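Local coordinates for protein prenylcyclase (Actinoplanes teichomyceticus, PDB 6IJ1) that probably acts on isoprenoid substrates as a prenyltransferase or prenyl cyclase, though its exact reaction remains unassigned, at residues 252-257 with 333-338; 225-230 with 265-270; 292-295 with 300-303; 239-244 with 288-293. All coordinates share one frame; numbering follows the deposited sequence.

Contact 1: 252-257 with 333-338; sequences ALRAVA and VLQALR
Arg254 and Ala336 mark the place where helix 252-256 and helix 333-338 come together, their CA atoms 5.6 Å apart and the local axes running in the same general sense at 34°, with 9.1 Å between them. The pairing is consistent with the helix-on-helix layers of the alpha/alpha barrels of class II terpene cyclases and of protein prenyltransferase beta subunits, and it illustrates how a small residue lets a long one lie across a helix. The methyl of Ala336 admits the aliphatic part of Arg254: CG lies 3.8 Å from Ala336 CA, and CD is equally close to the methyl carbon. A bend at chi3 (63°) then turns the guanidinium across the Gln335 side chain at about a right angle, and Gln335 CG sits over the centre of its flat face. The polar ends are held by others, Arg254 NH2 in a salt bridge with Glu207 and Gln335 NE2 on Gln54 OE1, so a buried charge and a buried amide each have a mate while their carbon parts meet. Leu253 also touches Ile268 and Ala271 of helix 265-278, and Leu253 CD2 lies 3.6 Å from Ala336 O.

Contact 2: 225-230 with 265-270; sequences WAAGRI and DAQIRA
Gln267 is the side chain on which the tight half of this contact turns, for it meets both Ala227 and Ile230, whereas the far flank of its helix faces solvent. Its CG comes 3.7 Å from Ala227 O, and farther along the chain CD and NE2 each lie 4.1 Å from the methyl carbon Ala227 CB. The bend at chi2 (89°) folds the amide back along that methyl in place of a straight reach outward. Ile230 meets the base of the same side chain, crossing it at a slant: its CD1 is 4.1 Å from Gln267 CB, and its CG2 rests 4.0 Å from Gln267 O. In terms of the helical fold, the C-terminal end of helix 216-229, with the residue just beyond it, packs on the first turn of helix 265-278, while helix 246-256 lies against both, touching Ile230 through Ala252 and Ile268 through Val256. An alanine in place of Gln267 would keep the CB that Ile230 touches but is likely to open a gap beside Ala227 CB and Ala227 O. The exposed flank keeps a different kind of order: Arg269 turns back within its own helix and grips the single oxygen Asp265 OD2 side-on, with NE and NH2 each 2.8 Å from it. Both nitrogens approach from one face of the carboxylate, which lies at the edge of the guanidinium.

Contact 3: 292-295 with 300-303; sequences RMVL and DPDS
A chi1 of 58° sets Arg292 CG between the backbone N and the carbonyl carbon, and the extended chain from there to NE carries the guanidinium over Pro301 and on to Asp302. The setting is a loop that leaves the short strand 291-292, passes an inverse gamma turn centred on Met293 and returns through the 3-10 segment 301-303. Pro301 CB lies under the centre of one face of the guanidinium, 3.7 Å from its plane, while Asp302 OD1 stands at the edge. The grip is end-on and falls on one oxygen: NH1 and NH2 of Arg292 reach Asp302 OD1 at 3.0 and 2.9 Å, with the carboxylate turned 57° from the guanidinium. Arg292 NE and NH2 also bond to Tyr193 O and Ala192 O, which further fixes the rotation of this buried group. A leucine at Arg292 would probably leave Asp302 without its ion-pair mate and those two carbonyls without this donor, and uncover one side of the Pro301 ring. Val294 completes the apolar part, its two methyls nearly equidistant from Pro301 CB and the nearer one, CG2, at 3.7 Å. Within the returning segment, Ser303 OG donates to Asp300 OD2 from above the carboxylate plane at 2.6 Å.

Contact 4: 239-244 with 288-293; sequences HLHPEG and SARLRM
Ser288 OG is gripped by two backbone groups, the oxygen of Thr286 and the nitrogen of Phe247, which fix the hydroxyl, while the CB of the same residue lies over the ring of His241. The CH-pi contact is over the face but displaced toward the NE2-CE1 side of the ring: Ser288 CB stands 3.7 Å from the centroid of the His241 ring, 23° off the ring normal. With its CG anti to the carbonyl carbon (chi1 -63°), His241 carries the ring in toward the 288-293 segment, where Arg290 takes up another part of its surroundings. His241 NE2 and Arg290 NH1 are 2.9 Å apart; the guanidinium meets this nitrogen near its own plane, and the two flat groups stand 77° to one another. Arg290 CG lies at the edge of the same ring, and bends at chi2 and chi3 curl the chain beyond it so that the guanidinium comes back to NE2. The fold joined here is a loop between helix 216-229 and helix 246-256, closed at its end by a type I turn from His241 to Gly244, and the chain leading into strand 291-292, an outer strand of a small mixed sheet whose neighbour is 319-321. Leu240 supplies the apolar side: its CD1 lies over the centre of the Arg290 guanidinium, 3.9 Å above the plane, while its CB is 3.7 Å from Arg290 NH1. Ile320 of strand 319-321 touches both of these side chains. In the turn itself, Gly244 N bonds back to His241 O at 2.9 Å.

Followed from the N terminus, the chain opens contact 2 at the end of helix 216-229, contact 4 in the next loop, and contact 1 on helix 246-256, before any of them closes. Helix 265-278 closes contact 2 and the chain leading through strand 291-292 closes contact 4, so contacts 1, 2 and 4 all cross one another. Contact 3 begins where contact 4 ends, sharing Arg292 and Met293, and shuts a short loop wholly within the span that contact 1 completes at helix 327-341. Contacts 1 and 2 touch directly through Val256, Ala227 and Ile268, uniting four helices; contacts 3 and 4 attach loops to the small sheet, with contact 3 about 26 Å from contact 1, centre to centre.

Contact 1: 252-257 with 333-338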
loop_
_atom_site.group_PDB
_atom_site.type_symbol
_atom_site.label_atom_id
_atom_site.label_comp_id
_atom_site.label_asym_id
_atom_site.label_seq_id
_atom_site.Cartn_x
_atom_site.Cartn_y
_atom_site.Cartn_z
ATOM N N ALA A 252 -1.569 -8.897 8.144
ATOM C CA ALA A 252 -2.298 -9.245 9.366
ATOM C C ALA A 252 -1.401 -9.080 10.580
ATOM O O ALA A 252 -1.865 -8.565 11.613
ATOM C CB ALA A 252 -2.814 -10.699 9.274
ATOM N N LEU A 253 -0.128 -9.525 10.505
ATOM C CA LEU A 253 0.817 -9.309 11.606
ATOM C C LEU A 253 0.836 -7.835 12.007
ATOM O O LEU A 253 0.746 -7.487 13.204
ATOM C CB LEU A 253 2.203 -9.806 11.145
ATOM C CG LEU A 253 3.335 -9.846 12.158
ATOM C CD1 LEU A 253 4.483 -10.684 11.570
ATOM C CD2 LEU A 253 3.872 -8.423 12.494
ATOM N N ARG A 254 0.949 -6.959 11.008
ATOM C CA ARG A 254 1.075 -5.522 11.283
ATOM C C ARG A 254 -0.186 -4.962 11.906
ATOM O O ARG A 254 -0.062 -4.116 12.819
ATOM C CB ARG A 254 1.371 -4.828 9.960
ATOM C CG ARG A 254 2.807 -5.002 9.556
ATOM C CD ARG A 254 3.081 -4.666 8.081
ATOM N NE ARG A 254 2.793 -3.240 7.856
ATOM C CZ ARG A 254 2.888 -2.679 6.663
ATOM N NH1 ARG A 254 3.260 -3.421 5.606
ATOM N NH2 ARG A 254 2.586 -1.392 6.544
ATOM N N ALA A 255 -1.366 -5.484 11.553
ATOM C CA ALA A 255 -2.611 -5.024 12.172
ATOM C C ALA A 255 -2.690 -5.501 13.630
ATOM O O ALA A 255 -3.133 -4.743 14.530
ATOM C CB ALA A 255 -3.809 -5.485 11.343
ATOM N N VAL A 256 -2.241 -6.728 13.897
ATOM C CA VAL A 256 -2.267 -7.204 15.286
ATOM C C VAL A 256 -1.402 -6.313 16.146
ATOM O O VAL A 256 -1.737 -6.038 17.316
ATOM C CB VAL A 256 -1.778 -8.658 15.329
ATOM C CG1 VAL A 256 -1.689 -9.098 16.828
ATOM C CG2 VAL A 256 -2.751 -9.553 14.674
ATOM N N ALA A 257 -0.252 -5.894 15.622
ATOM C CA ALA A 257 0.724 -5.124 16.374
ATOM C C ALA A 257 0.191 -3.748 16.772
ATOM O O ALA A 257 0.835 -3.101 17.625
ATOM C CB ALA A 257 2.021 -5.002 15.573
ATOM N N VAL A 333 6.556 -7.588 3.401
ATOM C CA VAL A 333 6.977 -8.551 4.388
ATOM C C VAL A 333 8.081 -7.972 5.265
ATOM O O VAL A 333 8.062 -8.167 6.484
ATOM C CB VAL A 333 7.447 -9.853 3.677
ATOM C CG1 VAL A 333 8.073 -10.771 4.750
ATOM C CG2 VAL A 333 6.224 -10.557 2.977
ATOM N N LEU A 334 9.074 -7.299 4.671
ATOM C CA LEU A 334 10.137 -6.728 5.516
ATOM C C LEU A 334 9.559 -5.736 6.514
ATOM O O LEU A 334 10.017 -5.694 7.672
ATOM C CB LEU A 334 11.202 -6.049 4.657
ATOM C CG LEU A 334 11.986 -7.027 3.783
ATOM C CD1 LEU A 334 12.955 -6.261 2.872
ATOM C CD2 LEU A 334 12.807 -8.027 4.651
ATOM N N GLN A 335 8.568 -4.936 6.099
ATOM C CA GLN A 335 7.961 -4.006 7.069
ATOM C C GLN A 335 7.352 -4.778 8.231
ATOM O O GLN A 335 7.511 -4.392 9.415
ATOM C CB GLN A 335 6.928 -3.135 6.323
ATOM C CG GLN A 335 6.208 -2.086 7.224
ATOM C CD GLN A 335 7.066 -0.903 7.457
ATOM O OE1 GLN A 335 7.471 -0.230 6.512
ATOM N NE2 GLN A 335 7.388 -0.637 8.701
ATOM N N ALA A 336 6.691 -5.898 7.952
ATOM C CA ALA A 336 6.118 -6.699 9.032
ATOM C C ALA A 336 7.200 -7.300 9.911
ATOM O O ALA A 336 7.014 -7.392 11.128
ATOM C CB ALA A 336 5.257 -7.815 8.412
ATOM N N LEU A 337 8.278 -7.790 9.312
ATOM C CA LEU A 337 9.323 -8.430 10.147
ATOM C C LEU A 337 9.951 -7.390 11.077
ATOM O O LEU A 337 10.236 -7.729 12.219
ATOM C CB LEU A 337 10.344 -9.124 9.246
ATOM C CG LEU A 337 9.825 -10.401 8.593
ATOM C CD1 LEU A 337 10.877 -11.015 7.691
ATOM C CD2 LEU A 337 9.367 -11.401 9.640
ATOM N N ARG A 338 10.122 -6.166 10.595
ATOM C CA ARG A 338 10.686 -5.094 11.448
ATOM C C ARG A 338 9.725 -4.847 12.614
ATOM O O ARG A 338 10.192 -4.712 13.736
ATOM C CB ARG A 338 10.926 -3.841 10.609
ATOM C CG ARG A 338 11.297 -2.612 11.421
ATOM C CD ARG A 338 12.793 -2.519 11.597
ATOM N NE ARG A 338 13.400 -3.632 12.300
ATOM C CZ ARG A 338 14.296 -3.494 13.269
ATOM N NH1 ARG A 338 14.680 -2.285 13.634
ATOM N NH2 ARG A 338 14.791 -4.560 13.873
#

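Contact 2: 225-230 with 265-270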
loop_
_atom_site.group_PDB
_atom_site.type_symbol
_atom_site.label_atom_id
_atom_site.label_comp_id
_atom_site.label_asym_id
_atom_site.label_seq_id
_atom_site.Cartn_x
_atom_site.Cartn_y
_atom_site.Cartn_z
ATOM N N TRP A 225 -9.625 -8.620 14.922
ATOM C CA TRP A 225 -9.986 -9.231 13.641
ATOM C C TRP A 225 -8.762 -9.900 13.018
ATOM O O TRP A 225 -8.817 -11.069 12.557
ATOM C CB TRP A 225 -10.550 -8.150 12.711
ATOM C CG TRP A 225 -10.761 -8.648 11.317
ATOM C CD1 TRP A 225 -11.857 -9.309 10.839
ATOM C CD2 TRP A 225 -9.854 -8.500 10.215
ATOM N NE1 TRP A 225 -11.692 -9.622 9.494
ATOM C CE2 TRP A 225 -10.456 -9.154 9.111
ATOM C CE3 TRP A 225 -8.582 -7.955 10.065
ATOM C CZ2 TRP A 225 -9.827 -9.232 7.845
ATOM C CZ3 TRP A 225 -7.954 -8.008 8.778
ATOM C CH2 TRP A 225 -8.610 -8.604 7.694
ATOM N N ALA A 226 -7.651 -9.176 12.978
ATOM C CA ALA A 226 -6.442 -9.680 12.317
ATOM C C ALA A 226 -5.898 -10.903 13.032
ATOM O O ALA A 226 -5.409 -11.830 12.370
ATOM C CB ALA A 226 -5.381 -8.571 12.225
ATOM N N ALA A 227 -5.930 -10.924 14.384
ATOM C CA ALA A 227 -5.365 -12.072 15.070
ATOM C C ALA A 227 -6.129 -13.336 14.726
ATOM O O ALA A 227 -5.529 -14.419 14.629
ATOM C CB ALA A 227 -5.385 -11.817 16.596
ATOM N N GLY A 228 -7.439 -13.227 14.496
ATOM C CA GLY A 228 -8.249 -14.378 14.127
ATOM C C GLY A 228 -7.990 -14.894 12.729
ATOM O O GLY A 228 -8.431 -16.014 12.411
ATOM N N ARG A 229 -7.343 -14.078 11.871
ATOM C CA ARG A 229 -7.017 -14.465 10.486
ATOM C C ARG A 229 -5.782 -15.337 10.422
ATOM O O ARG A 229 -5.566 -16.021 9.409
ATOM C CB ARG A 229 -6.776 -13.206 9.618
ATOM C CG ARG A 229 -7.928 -12.156 9.531
ATOM C CD ARG A 229 -9.028 -12.613 8.651
ATOM N NE ARG A 229 -8.554 -12.612 7.264
ATOM C CZ ARG A 229 -8.620 -13.669 6.418
ATOM N NH1 ARG A 229 -9.229 -14.812 6.771
ATOM N NH2 ARG A 229 -8.134 -13.582 5.175
ATOM N N ILE A 230 -4.926 -15.242 11.429
ATOM C CA ILE A 230 -3.640 -15.936 11.478
ATOM C C ILE A 230 -3.865 -17.353 12.005
ATOM O O ILE A 230 -4.380 -17.563 13.108
ATOM C CB ILE A 230 -2.635 -15.140 12.333
ATOM C CG1 ILE A 230 -2.309 -13.810 11.617
ATOM C CG2 ILE A 230 -1.415 -15.902 12.555
ATOM C CD1 ILE A 230 -1.638 -12.752 12.532
ATOM N N ASP A 265 0.588 -11.359 21.040
ATOM C CA ASP A 265 2.018 -11.750 21.083
ATOM C C ASP A 265 2.222 -13.083 20.343
ATOM O O ASP A 265 3.161 -13.197 19.554
ATOM C CB ASP A 265 2.460 -11.852 22.542
ATOM C CG ASP A 265 3.932 -12.143 22.705
ATOM O OD1 ASP A 265 4.724 -11.232 22.467
ATOM O OD2 ASP A 265 4.258 -13.269 23.071
ATOM N N ALA A 266 1.366 -14.056 20.625
ATOM C CA ALA A 266 1.478 -15.401 20.020
ATOM C C ALA A 266 1.286 -15.341 18.503
ATOM O O ALA A 266 2.068 -15.938 17.792
ATOM C CB ALA A 266 0.465 -16.312 20.655
ATOM N N GLN A 267 0.255 -14.636 18.058
ATOM C CA GLN A 267 -0.050 -14.566 16.609
ATOM C C GLN A 267 1.079 -13.848 15.863
ATOM O O GLN A 267 1.425 -14.267 14.766
ATOM C CB GLN A 267 -1.410 -13.899 16.426
ATOM C CG GLN A 267 -2.574 -14.766 16.880
ATOM C CD GLN A 267 -2.932 -14.607 18.336
ATOM O OE1 GLN A 267 -2.216 -14.008 19.120
ATOM N NE2 GLN A 267 -4.077 -15.148 18.695
ATOM N N ILE A 268 1.621 -12.791 16.454
ATOM C CA ILE A 268 2.718 -12.044 15.788
ATOM C C ILE A 268 3.939 -12.964 15.684
ATOM O O ILE A 268 4.527 -13.018 14.620
ATOM C CB ILE A 268 3.012 -10.735 16.542
ATOM C CG1 ILE A 268 1.870 -9.734 16.368
ATOM C CG2 ILE A 268 4.342 -10.143 16.114
ATOM C CD1 ILE A 268 1.969 -8.548 17.291
ATOM N N ARG A 269 4.290 -13.671 16.756
ATOM C CA ARG A 269 5.475 -14.565 16.687
ATOM C C ARG A 269 5.220 -15.684 15.667
ATOM O O ARG A 269 6.141 -16.027 14.925
ATOM C CB ARG A 269 5.851 -15.074 18.081
ATOM C CG ARG A 269 6.543 -14.027 18.942
ATOM C CD ARG A 269 7.018 -14.504 20.303
ATOM N NE ARG A 269 5.954 -14.686 21.275
ATOM C CZ ARG A 269 5.419 -15.859 21.524
ATOM N NH1 ARG A 269 5.915 -16.920 20.921
ATOM N NH2 ARG A 269 4.405 -15.970 22.359
ATOM N N ALA A 270 4.003 -16.221 15.641
ATOM C CA ALA A 270 3.678 -17.313 14.698
ATOM C C ALA A 270 3.754 -16.809 13.252
ATOM O O ALA A 270 4.325 -17.516 12.416
ATOM C CB ALA A 270 2.327 -17.896 15.018
#

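Contact 3: 292-295 with 300-303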
loop_
_atom_site.group_PDB
_atom_site.type_symbol
_atom_site.label_atom_id
_atom_site.label_comp_id
_atom_site.label_asym_id
_atom_site.label_seq_id
_atom_site.Cartn_x
_atom_site.Cartn_y
_atom_site.Cartn_z
ATOM N N ARG A 292 -6.559 -5.714 -7.593
ATOM C CA ARG A 292 -7.659 -5.865 -8.553
ATOM C C ARG A 292 -7.871 -4.538 -9.265
ATOM O O ARG A 292 -8.144 -3.508 -8.614
ATOM C CB ARG A 292 -8.922 -6.375 -7.882
ATOM C CG ARG A 292 -9.462 -5.533 -6.741
ATOM C CD ARG A 292 -10.643 -6.230 -6.056
ATOM N NE ARG A 292 -11.202 -5.414 -4.991
ATOM C CZ ARG A 292 -12.078 -5.852 -4.104
ATOM N NH1 ARG A 292 -12.577 -7.112 -4.187
ATOM N NH2 ARG A 292 -12.491 -5.071 -3.112
ATOM N N MET A 293 -7.693 -4.556 -10.581
ATOM C CA MET A 293 -7.905 -3.347 -11.387
ATOM C C MET A 293 -9.411 -3.196 -11.623
ATOM O O MET A 293 -9.978 -3.645 -12.635
ATOM C CB MET A 293 -7.120 -3.430 -12.704
ATOM C CG MET A 293 -5.645 -3.185 -12.593
ATOM S SD MET A 293 -5.323 -1.543 -11.900
ATOM C CE MET A 293 -6.221 -0.551 -13.062
ATOM N N VAL A 294 -10.080 -2.593 -10.633
ATOM C CA VAL A 294 -11.528 -2.438 -10.694
ATOM C C VAL A 294 -11.910 -1.714 -11.974
ATOM O O VAL A 294 -11.225 -0.804 -12.448
ATOM C CB VAL A 294 -12.006 -1.617 -9.480
ATOM C CG1 VAL A 294 -13.571 -1.601 -9.389
ATOM C CG2 VAL A 294 -11.493 -2.242 -8.166
ATOM N N LEU A 295 -13.049 -2.110 -12.527
ATOM C CA LEU A 295 -13.466 -1.435 -13.741
ATOM C C LEU A 295 -13.841 0.002 -13.404
ATOM O O LEU A 295 -14.396 0.243 -12.347
ATOM C CB LEU A 295 -14.652 -2.158 -14.391
ATOM C CG LEU A 295 -14.217 -3.531 -14.983
ATOM C CD1 LEU A 295 -15.461 -4.390 -15.130
ATOM C CD2 LEU A 295 -13.375 -3.396 -16.231
ATOM N N ASP A 300 -18.517 -1.256 -6.600
ATOM C CA ASP A 300 -18.681 -2.331 -5.625
ATOM C C ASP A 300 -17.885 -3.554 -6.060
ATOM O O ASP A 300 -18.462 -4.602 -6.360
ATOM C CB ASP A 300 -20.180 -2.637 -5.545
ATOM C CG ASP A 300 -20.548 -3.648 -4.509
ATOM O OD1 ASP A 300 -19.791 -3.881 -3.538
ATOM O OD2 ASP A 300 -21.648 -4.233 -4.676
ATOM N N PRO A 301 -16.548 -3.451 -6.131
ATOM C CA PRO A 301 -15.782 -4.588 -6.646
ATOM C C PRO A 301 -15.952 -5.873 -5.846
ATOM O O PRO A 301 -15.743 -6.947 -6.430
ATOM C CB PRO A 301 -14.314 -4.070 -6.619
ATOM C CG PRO A 301 -14.311 -3.006 -5.540
ATOM C CD PRO A 301 -15.666 -2.314 -5.778
ATOM N N ASP A 302 -16.311 -5.814 -4.556
ATOM C CA ASP A 302 -16.558 -7.062 -3.823
ATOM C C ASP A 302 -17.680 -7.881 -4.467
ATOM O O ASP A 302 -17.731 -9.104 -4.286
ATOM C CB ASP A 302 -16.898 -6.798 -2.359
ATOM C CG ASP A 302 -15.689 -6.399 -1.538
ATOM O OD1 ASP A 302 -14.548 -6.696 -1.959
ATOM O OD2 ASP A 302 -15.882 -5.785 -0.469
ATOM N N SER A 303 -18.564 -7.246 -5.235
ATOM C CA SER A 303 -19.645 -7.987 -5.875
ATOM C C SER A 303 -19.261 -8.620 -7.198
ATOM O O SER A 303 -20.056 -9.388 -7.755
ATOM C CB SER A 303 -20.832 -7.077 -6.122
ATOM O OG SER A 303 -21.397 -6.844 -4.873
#

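Contact 4: 239-244 with 288-293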
loop_
_atom_site.group_PDB
_atom_site.type_symbol
_atom_site.label_atom_id
_atom_site.label_comp_id
_atom_site.label_asym_id
_atom_site.label_seq_id
_atom_site.Cartn_x
_atom_site.Cartn_y
_atom_site.Cartn_z
ATOM N N HIS A 239 -7.951 -17.502 -1.053
ATOM C CA HIS A 239 -8.368 -18.292 -2.237
ATOM C C HIS A 239 -7.222 -18.354 -3.259
ATOM O O HIS A 239 -6.965 -19.429 -3.793
ATOM C CB HIS A 239 -9.624 -17.650 -2.827
ATOM C CG HIS A 239 -10.004 -18.170 -4.169
ATOM N ND1 HIS A 239 -10.510 -19.432 -4.351
ATOM C CD2 HIS A 239 -9.966 -17.601 -5.387
ATOM C CE1 HIS A 239 -10.762 -19.616 -5.624
ATOM N NE2 HIS A 239 -10.432 -18.519 -6.277
ATOM N N LEU A 240 -6.550 -17.232 -3.503
ATOM C CA LEU A 240 -5.477 -17.224 -4.531
ATOM C C LEU A 240 -4.165 -17.790 -3.985
ATOM O O LEU A 240 -3.324 -18.145 -4.794
ATOM C CB LEU A 240 -5.281 -15.793 -5.032
ATOM C CG LEU A 240 -6.482 -15.203 -5.755
ATOM C CD1 LEU A 240 -6.190 -13.773 -6.165
ATOM C CD2 LEU A 240 -6.846 -16.043 -6.962
ATOM N N HIS A 241 -3.999 -17.810 -2.665
ATOM C CA HIS A 241 -2.771 -18.369 -2.039
ATOM C C HIS A 241 -3.192 -19.334 -0.937
ATOM O O HIS A 241 -3.043 -19.013 0.232
ATOM C CB HIS A 241 -1.871 -17.252 -1.502
ATOM C CG HIS A 241 -1.389 -16.366 -2.592
ATOM N ND1 HIS A 241 -0.305 -16.689 -3.365
ATOM C CD2 HIS A 241 -1.867 -15.206 -3.075
ATOM C CE1 HIS A 241 -0.128 -15.756 -4.267
ATOM N NE2 HIS A 241 -1.071 -14.840 -4.116
ATOM N N PRO A 242 -3.731 -20.520 -1.286
ATOM C CA PRO A 242 -4.208 -21.485 -0.294
ATOM C C PRO A 242 -3.161 -22.051 0.677
ATOM O O PRO A 242 -3.546 -22.509 1.702
ATOM C CB PRO A 242 -4.862 -22.601 -1.120
ATOM C CG PRO A 242 -4.297 -22.440 -2.503
ATOM C CD PRO A 242 -3.925 -20.982 -2.656
ATOM N N GLU A 243 -1.965 -21.890 0.310
ATOM C CA GLU A 243 -0.855 -22.367 1.167
ATOM C C GLU A 243 -0.500 -21.282 2.188
ATOM O O GLU A 243 0.227 -21.571 3.128
ATOM C CB GLU A 243 0.368 -22.734 0.324
ATOM C CG GLU A 243 0.923 -21.582 -0.500
ATOM C CD GLU A 243 0.372 -21.559 -1.912
ATOM O OE1 GLU A 243 1.098 -21.965 -2.843
ATOM O OE2 GLU A 243 -0.788 -21.130 -2.092
ATOM N N GLY A 244 -0.962 -20.092 1.978
ATOM C CA GLY A 244 -0.634 -18.941 2.824
ATOM C C GLY A 244 -0.123 -17.824 1.939
ATOM O O GLY A 244 0.690 -18.100 1.062
ATOM N N SER A 288 2.492 -11.943 -4.112
ATOM C CA SER A 288 1.152 -12.158 -3.587
ATOM C C SER A 288 0.469 -10.821 -3.315
ATOM O O SER A 288 -0.590 -10.797 -2.661
ATOM C CB SER A 288 1.255 -13.030 -2.309
ATOM O OG SER A 288 2.314 -12.594 -1.444
ATOM N N ALA A 289 0.997 -9.729 -3.847
ATOM C CA ALA A 289 0.367 -8.422 -3.656
ATOM C C ALA A 289 -0.699 -8.280 -4.748
ATOM O O ALA A 289 -0.482 -7.680 -5.801
ATOM C CB ALA A 289 1.433 -7.314 -3.698
ATOM N N ARG A 290 -1.857 -8.883 -4.490
ATOM C CA ARG A 290 -2.854 -9.119 -5.538
ATOM C C ARG A 290 -3.758 -7.899 -5.636
ATOM O O ARG A 290 -4.564 -7.630 -4.734
ATOM C CB ARG A 290 -3.673 -10.390 -5.250
ATOM C CG ARG A 290 -2.796 -11.670 -5.111
ATOM C CD ARG A 290 -1.805 -11.871 -6.307
ATOM N NE ARG A 290 -2.426 -12.453 -7.486
ATOM C CZ ARG A 290 -2.575 -13.790 -7.685
ATOM N NH1 ARG A 290 -2.262 -14.636 -6.789
ATOM N NH2 ARG A 290 -3.157 -14.236 -8.750
ATOM N N LEU A 291 -3.573 -7.166 -6.715
ATOM C CA LEU A 291 -4.215 -5.878 -6.966
ATOM C C LEU A 291 -5.352 -6.137 -7.933
ATOM O O LEU A 291 -5.130 -6.702 -9.008
ATOM C CB LEU A 291 -3.166 -4.933 -7.572
ATOM C CG LEU A 291 -3.344 -3.433 -7.707
ATOM C CD1 LEU A 291 -2.050 -2.948 -8.329
ATOM C CD2 LEU A 291 -4.495 -3.249 -8.662
ATOM N N ARG A 292 -6.559 -5.714 -7.593
ATOM C CA ARG A 292 -7.659 -5.865 -8.553
ATOM C C ARG A 292 -7.871 -4.538 -9.265
ATOM O O ARG A 292 -8.144 -3.508 -8.614
ATOM C CB ARG A 292 -8.922 -6.375 -7.882
ATOM C CG ARG A 292 -9.462 -5.533 -6.741
ATOM C CD ARG A 292 -10.643 -6.230 -6.056
ATOM N NE ARG A 292 -11.202 -5.414 -4.991
ATOM C CZ ARG A 292 -12.078 -5.852 -4.104
ATOM N NH1 ARG A 292 -12.577 -7.112 -4.187
ATOM N NH2 ARG A 292 -12.491 -5.071 -3.112
ATOM N N MET A 293 -7.693 -4.556 -10.581
ATOM C CA MET A 293 -7.905 -3.347 -11.387
ATOM C C MET A 293 -9.411 -3.196 -11.623
ATOM O O MET A 293 -9.978 -3.645 -12.635
ATOM C CB MET A 293 -7.120 -3.430 -12.704
ATOM C CG MET A 293 -5.645 -3.185 -12.593
ATOM S SD MET A 293 -5.323 -1.543 -11.900
ATOM C CE MET A 293 -6.221 -0.551 -13.062
#